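PDB 7LCE: D-glucosaminate-6-phosphate ammonia lyase from Salmonella typhimurium, which belongs to the selenocysteine synthase-like family of pyridoxal-phosphate enzymes with the aminotransferase fold, and carries its cofactor as a covalent adduct. Local coordinates for residues Pro185-Leu196 / Gly203-Gly211; Met108-Tyr116 / His163-Ser171. All coordinates share one frame; numbering follows the deposited sequence.

Contact 1: residues Pro185-Leu196 / Gly203-Gly211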
# COMPACT_ATOMS: atom_id res chain seq x y z
N PRO A 185 22.01 17.19 -17.32
CA PRO A 185 22.37 17.23 -18.74
C PRO A 185 21.21 17.74 -19.58
O PRO A 185 20.05 17.41 -19.33
CB PRO A 185 22.71 15.78 -19.07
CG PRO A 185 21.89 14.99 -18.11
CD PRO A 185 21.84 15.81 -16.84
N LEU A 186 21.53 18.55 -20.59
CA LEU A 186 20.55 19.05 -21.54
C LEU A 186 20.66 18.25 -22.83
O LEU A 186 21.74 18.16 -23.42
CB LEU A 186 20.76 20.54 -21.83
CG LEU A 186 19.90 21.09 -22.96
CD1 LEU A 186 18.42 20.91 -22.65
CD2 LEU A 186 20.22 22.55 -23.23
N ILE A 187 19.53 17.70 -23.27
CA ILE A 187 19.47 16.87 -24.47
C ILE A 187 18.70 17.65 -25.53
O ILE A 187 17.62 18.19 -25.25
CB ILE A 187 18.81 15.52 -24.19
CG1 ILE A 187 19.54 14.80 -23.06
CG2 ILE A 187 18.78 14.65 -25.44
CD1 ILE A 187 18.94 13.47 -22.68
N VAL A 188 19.25 17.71 -26.74
CA VAL A 188 18.65 18.44 -27.84
C VAL A 188 18.36 17.47 -28.97
O VAL A 188 19.25 16.74 -29.42
CB VAL A 188 19.55 19.59 -28.33
CG1 VAL A 188 18.99 20.18 -29.61
CG2 VAL A 188 19.66 20.66 -27.26
N ASP A 189 17.11 17.45 -29.42
CA ASP A 189 16.71 16.67 -30.58
C ASP A 189 16.78 17.58 -31.80
O ASP A 189 15.92 18.44 -32.00
CB ASP A 189 15.31 16.09 -30.39
CG ASP A 189 14.79 15.37 -31.62
OD1 ASP A 189 15.58 15.08 -32.54
OD2 ASP A 189 13.58 15.08 -31.66
N ALA A 190 17.81 17.38 -32.63
CA ALA A 190 17.97 18.14 -33.86
C ALA A 190 18.07 17.18 -35.03
O ALA A 190 19.03 17.24 -35.81
CB ALA A 190 19.21 19.04 -33.78
N ALA A 191 17.08 16.31 -35.17
CA ALA A 191 17.17 15.20 -36.12
C ALA A 191 17.28 15.70 -37.55
O ALA A 191 18.14 15.25 -38.32
CB ALA A 191 15.96 14.28 -35.96
N ALA A 192 16.42 16.64 -37.94
CA ALA A 192 16.40 17.15 -39.30
C ALA A 192 17.31 18.35 -39.51
O ALA A 192 17.42 18.84 -40.64
CB ALA A 192 14.96 17.52 -39.69
N GLU A 193 17.96 18.83 -38.45
CA GLU A 193 18.80 20.01 -38.56
C GLU A 193 20.07 19.72 -39.34
O GLU A 193 20.72 18.68 -39.16
CB GLU A 193 19.15 20.53 -37.17
CG GLU A 193 17.99 21.20 -36.46
CD GLU A 193 17.61 22.51 -37.10
OE1 GLU A 193 18.50 23.37 -37.26
OE2 GLU A 193 16.42 22.67 -37.44
N GLU A 194 20.44 20.66 -40.22
CA GLU A 194 21.71 20.59 -40.92
C GLU A 194 22.80 21.40 -40.23
O GLU A 194 23.97 21.28 -40.61
CB GLU A 194 21.55 21.09 -42.37
CG GLU A 194 20.66 20.21 -43.23
CD GLU A 194 20.46 20.77 -44.62
OE1 GLU A 194 20.55 22.00 -44.79
OE2 GLU A 194 20.23 19.96 -45.55
N ASP A 195 22.45 22.21 -39.24
CA ASP A 195 23.44 22.96 -38.47
C ASP A 195 24.15 22.00 -37.52
O ASP A 195 23.58 21.57 -36.51
CB ASP A 195 22.75 24.08 -37.70
CG ASP A 195 23.74 25.00 -36.99
OD1 ASP A 195 24.96 24.80 -37.14
OD2 ASP A 195 23.28 25.92 -36.28
N LEU A 196 25.40 21.65 -37.86
CA LEU A 196 26.14 20.68 -37.07
C LEU A 196 26.76 21.29 -35.82
O LEU A 196 26.91 20.60 -34.81
CB LEU A 196 27.22 20.03 -37.94
CG LEU A 196 26.74 18.99 -38.95
CD1 LEU A 196 27.76 18.81 -40.05
CD2 LEU A 196 26.50 17.67 -38.24
N GLY A 203 25.83 25.21 -25.64
CA GLY A 203 26.01 24.66 -24.31
C GLY A 203 25.25 23.38 -24.04
O GLY A 203 25.27 22.90 -22.90
N ALA A 204 24.58 22.82 -25.04
CA ALA A 204 23.86 21.57 -24.85
C ALA A 204 24.85 20.43 -24.59
O ALA A 204 25.95 20.41 -25.15
CB ALA A 204 23.00 21.26 -26.06
N ASP A 205 24.45 19.50 -23.73
CA ASP A 205 25.34 18.40 -23.37
C ASP A 205 25.32 17.28 -24.40
O ASP A 205 26.38 16.72 -24.72
CB ASP A 205 24.97 17.87 -21.98
CG ASP A 205 25.20 18.90 -20.89
OD1 ASP A 205 26.37 19.29 -20.68
OD2 ASP A 205 24.22 19.33 -20.25
N MET A 206 24.15 16.94 -24.94
CA MET A 206 24.04 15.90 -25.96
C MET A 206 23.05 16.35 -27.03
O MET A 206 21.91 16.69 -26.71
CB MET A 206 23.58 14.57 -25.35
CG MET A 206 24.58 13.94 -24.39
SD MET A 206 23.93 12.46 -23.58
CE MET A 206 22.78 13.15 -22.39
N VAL A 207 23.49 16.32 -28.29
CA VAL A 207 22.67 16.71 -29.43
C VAL A 207 22.57 15.53 -30.39
O VAL A 207 23.57 14.85 -30.65
CB VAL A 207 23.24 17.95 -30.14
CG1 VAL A 207 22.31 18.42 -31.24
CG2 VAL A 207 23.49 19.06 -29.14
N ILE A 208 21.37 15.28 -30.91
CA ILE A 208 21.08 14.11 -31.74
C ILE A 208 20.74 14.57 -33.15
O ILE A 208 19.91 15.46 -33.34
CB ILE A 208 19.93 13.27 -31.15
CG1 ILE A 208 20.32 12.68 -29.80
CG2 ILE A 208 19.54 12.17 -32.12
CD1 ILE A 208 19.96 13.56 -28.62
N TYR A 209 21.39 13.95 -34.14
CA TYR A 209 21.13 14.20 -35.55
C TYR A 209 20.75 12.90 -36.24
O TYR A 209 21.00 11.80 -35.73
CB TYR A 209 22.35 14.81 -36.25
CG TYR A 209 22.71 16.20 -35.79
CD1 TYR A 209 23.52 16.40 -34.68
CD2 TYR A 209 22.27 17.32 -36.48
CE1 TYR A 209 23.87 17.67 -34.26
CE2 TYR A 209 22.61 18.60 -36.06
CZ TYR A 209 23.41 18.76 -34.95
OH TYR A 209 23.75 20.03 -34.54
N SER A 210 20.13 13.03 -37.41
CA SER A 210 19.80 11.89 -38.26
C SER A 210 20.66 11.94 -39.51
O SER A 210 20.56 12.89 -40.30
CB SER A 210 18.32 11.89 -38.63
OG SER A 210 18.05 10.92 -39.62
N GLY A 211 21.51 10.92 -39.69
CA GLY A 211 22.42 10.92 -40.82
C GLY A 211 21.71 10.80 -42.16
O GLY A 211 22.15 11.37 -43.16
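The carbonyl oxygen L186 O takes two backbone donors from segment 203-211: M206 N at 3.1 Å and, more weakly, D205 N. D205 returns the grip, since its OD2 accepts L186 N at 2.8 Å on the lone pair turned away from the other carboxylate oxygen. With CG beside its own backbone N (chi1 -65°), D205 brings the carboxylate back over the start of strand 186-189. The ladder then runs in parallel register, V188 N bonding to M206 O and I208 N to V188 O, before A190 N reaches I208 O and S210 N reaches A191 O.

On the face carrying I187, M206 and I208, the methionine lies alongside I187 and its bent end sets CE 3.7 Å from I187 CG1, while I208 CD1 meets I187 CG2 at 3.6 Å. On the face of V188 and V207, V188 CG2 packs on A204 CB at 3.6 Å. Where segment 185-196 turns away at 190-195, the Y209 ring of strand 206-210 has A190 CB 4.1 Å above one face and E193 O at its edge, and its hydroxyl donates to D195 O; W199 of the connecting helix also packs on this tyrosine. S210 OG bonds the phosphate oxygen OP2 of the modified lysine at 213. Two parallel neighbours joined through helix 198-201 make a beta-alpha-beta unit, here in the central sheet of a fold-type I pyridoxal-phosphate enzyme.

Contact 2: residues Met108-Tyr116 / His163-Ser171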
# COMPACT_ATOMS: atom_id res chain seq x y z
N MET A 108 10.52 18.46 -20.47
CA MET A 108 10.45 19.06 -21.80
C MET A 108 9.20 19.91 -21.90
O MET A 108 8.28 19.80 -21.08
CB MET A 108 10.46 17.99 -22.89
CG MET A 108 9.27 17.06 -22.85
SD MET A 108 9.32 15.82 -24.16
CE MET A 108 9.18 16.84 -25.62
N LEU A 109 9.18 20.77 -22.91
CA LEU A 109 8.02 21.61 -23.16
C LEU A 109 6.87 20.78 -23.71
O LEU A 109 7.07 19.88 -24.54
CB LEU A 109 8.36 22.72 -24.16
CG LEU A 109 9.42 23.74 -23.78
CD1 LEU A 109 9.59 24.75 -24.91
CD2 LEU A 109 9.06 24.44 -22.48
N ARG A 110 5.65 21.07 -23.24
CA ARG A 110 4.47 20.42 -23.80
C ARG A 110 4.34 20.73 -25.29
O ARG A 110 3.93 19.87 -26.08
CB ARG A 110 3.22 20.85 -23.05
CG ARG A 110 1.92 20.39 -23.70
CD ARG A 110 0.71 20.64 -22.81
NE ARG A 110 0.54 19.56 -21.84
CZ ARG A 110 0.89 19.64 -20.57
NH1 ARG A 110 1.44 20.74 -20.07
NH2 ARG A 110 0.70 18.59 -19.77
N GLY A 111 4.70 21.94 -25.69
CA GLY A 111 4.70 22.29 -27.10
C GLY A 111 5.71 21.53 -27.93
O GLY A 111 5.64 21.59 -29.16
N HIS A 112 6.64 20.82 -27.30
CA HIS A 112 7.63 20.02 -28.01
C HIS A 112 7.31 18.53 -28.04
O HIS A 112 8.03 17.78 -28.70
CB HIS A 112 9.01 20.23 -27.38
CG HIS A 112 9.61 21.56 -27.67
ND1 HIS A 112 10.89 21.90 -27.31
CD2 HIS A 112 9.10 22.65 -28.30
CE1 HIS A 112 11.15 23.14 -27.70
NE2 HIS A 112 10.07 23.61 -28.31
N ASN A 113 6.25 18.10 -27.35
CA ASN A 113 5.86 16.70 -27.40
C ASN A 113 5.21 16.42 -28.75
O ASN A 113 3.99 16.56 -28.91
CB ASN A 113 4.90 16.36 -26.26
CG ASN A 113 4.71 14.87 -26.08
OD1 ASN A 113 4.86 14.09 -27.03
ND2 ASN A 113 4.38 14.46 -24.86
N VAL A 114 6.02 16.01 -29.73
CA VAL A 114 5.58 15.95 -31.12
C VAL A 114 5.60 14.52 -31.62
O VAL A 114 6.28 13.64 -31.08
CB VAL A 114 6.45 16.85 -32.02
CG1 VAL A 114 6.26 18.31 -31.64
CG2 VAL A 114 7.91 16.44 -31.91
N ASP A 115 4.83 14.29 -32.68
CA ASP A 115 4.75 13.01 -33.37
C ASP A 115 5.38 13.17 -34.74
O ASP A 115 4.89 13.95 -35.57
CB ASP A 115 3.29 12.56 -33.49
CG ASP A 115 3.15 11.09 -33.90
OD1 ASP A 115 3.82 10.67 -34.86
OD2 ASP A 115 2.34 10.38 -33.27
N TYR A 116 6.47 12.44 -34.99
CA TYR A 116 7.18 12.47 -36.26
C TYR A 116 6.97 11.18 -37.06
O TYR A 116 7.86 10.76 -37.81
CB TYR A 116 8.67 12.72 -36.04
CG TYR A 116 9.30 11.79 -35.03
CD1 TYR A 116 9.72 10.52 -35.40
CD2 TYR A 116 9.49 12.19 -33.71
CE1 TYR A 116 10.30 9.66 -34.49
CE2 TYR A 116 10.07 11.33 -32.79
CZ TYR A 116 10.48 10.07 -33.19
OH TYR A 116 11.06 9.21 -32.29
N HIS A 163 7.73 20.42 -36.39
CA HIS A 163 6.64 19.77 -35.67
C HIS A 163 6.30 20.50 -34.38
O HIS A 163 5.14 20.50 -33.95
CB HIS A 163 7.00 18.31 -35.34
CG HIS A 163 7.10 17.42 -36.54
ND1 HIS A 163 6.05 17.24 -37.42
CD2 HIS A 163 8.10 16.61 -36.97
CE1 HIS A 163 6.42 16.39 -38.36
NE2 HIS A 163 7.65 15.99 -38.11
N CYS A 164 7.29 21.10 -33.73
CA CYS A 164 7.08 21.75 -32.45
C CYS A 164 6.31 23.06 -32.61
O CYS A 164 6.29 23.68 -33.68
CB CYS A 164 8.41 22.03 -31.76
SG CYS A 164 9.43 20.57 -31.50
N VAL A 165 5.66 23.47 -31.52
CA VAL A 165 5.01 24.77 -31.48
C VAL A 165 6.08 25.85 -31.58
O VAL A 165 7.07 25.85 -30.84
CB VAL A 165 4.17 24.92 -30.20
CG1 VAL A 165 3.45 26.25 -30.19
CG2 VAL A 165 3.18 23.77 -30.09
N GLN A 166 5.89 26.78 -32.52
CA GLN A 166 6.91 27.79 -32.79
C GLN A 166 6.88 28.91 -31.76
O GLN A 166 7.80 29.05 -30.95
CB GLN A 166 6.74 28.33 -34.22
CG GLN A 166 6.81 27.27 -35.30
CD GLN A 166 8.17 26.58 -35.36
OE1 GLN A 166 9.19 27.18 -35.03
NE2 GLN A 166 8.18 25.33 -35.80
N LYS A 167 5.82 29.71 -31.77
CA LYS A 167 5.74 30.85 -30.87
C LYS A 167 5.18 30.44 -29.51
O LYS A 167 4.43 29.48 -29.38
CB LYS A 167 4.87 31.96 -31.48
CG LYS A 167 5.55 32.71 -32.61
CD LYS A 167 4.72 33.89 -33.08
CE LYS A 167 5.36 34.59 -34.27
NZ LYS A 167 4.60 35.80 -34.69
N GLY A 168 5.59 31.19 -28.48
CA GLY A 168 5.16 30.97 -27.12
C GLY A 168 6.02 30.03 -26.32
O GLY A 168 5.77 29.86 -25.12
N MET A 169 7.02 29.41 -26.93
CA MET A 169 7.88 28.45 -26.26
C MET A 169 9.16 29.13 -25.79
O MET A 169 9.52 30.22 -26.24
CB MET A 169 8.22 27.28 -27.20
CG MET A 169 7.00 26.52 -27.70
SD MET A 169 6.09 25.68 -26.39
CE MET A 169 4.68 26.77 -26.19
N LEU A 170 9.85 28.46 -24.86
CA LEU A 170 11.10 28.97 -24.33
C LEU A 170 12.22 28.82 -25.36
O LEU A 170 12.16 27.99 -26.27
CB LEU A 170 11.47 28.25 -23.04
CG LEU A 170 10.50 28.44 -21.87
CD1 LEU A 170 10.85 27.51 -20.72
CD2 LEU A 170 10.53 29.88 -21.41
N SER A 171 13.25 29.65 -25.19
CA SER A 171 14.40 29.60 -26.09
C SER A 171 15.38 28.53 -25.65
O SER A 171 15.34 28.03 -24.52
CB SER A 171 15.09 30.96 -26.13
OG SER A 171 15.68 31.26 -24.87
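G111 O receives V165 N at 3.0 Å, in a bond almost straight at the hydrogen (176°) although the donor sits 30° out of the carbonyl plane. V165 CG2 lies beside the same oxygen, and M169, bent at its second and third torsions, lays SD against G111 CA at 3.7 Å, where the glycine has no side chain to hold the sulfur off. A second cluster of direct contacts forms round the imidazole of H112, over which L109 CD1 of the same segment stands 3.5 Å above one face, toward the rim; C164 SG approaches the ring obliquely, 4.2 Å from its centroid. The L109 and M169 side chains run antiparallel past one another, CD1 of the leucine 3.7 Å from CB of the methionine, and L109 CD2 touches L170 CD1.

The segments follow the C-terminal ends of adjacent parallel strands, 105-109 (whose last residues open the first segment) and 153-159, in the mixed central sheet of an alpha/beta fold; a 3-10 turn at 110-112 brings the G111 carbonyl and the H112 ring next to the loop. Further along, the side chains of V114 and H163 lie roughly perpendicular with their CB atoms 3.7 Å apart. D115 O sits 3.9 Å above the centre of the H163 ring.

Farther out, Y158 meets the H112 ring edge-to-face. R110 forms salt bridges with E133 of its own chain and with E133 of the second subunit, whose N138 OD1 also accepts D115 N.

Contact 1 lies in the interior, about 11 Å from the centre of the chain to its own centre, whereas contact 2 sits about 17 Å out, partly buried and bordered by another subunit. Both reach the same mixed sheet, contact 1 through two of its strands and contact 2 through the end of one strand and the loop after another; their centres are about 15 Å apart and they do not touch. Their chemistry follows their places. Paired strands give contact 1 a run of backbone hydrogen bonds with aliphatic packing on both faces, and one end reaches the cofactor. Contact 2 has a single backbone bond across its segments, with sulfur, imidazole and methyl contacts doing the rest, and polar ties reaching into the subunit interface.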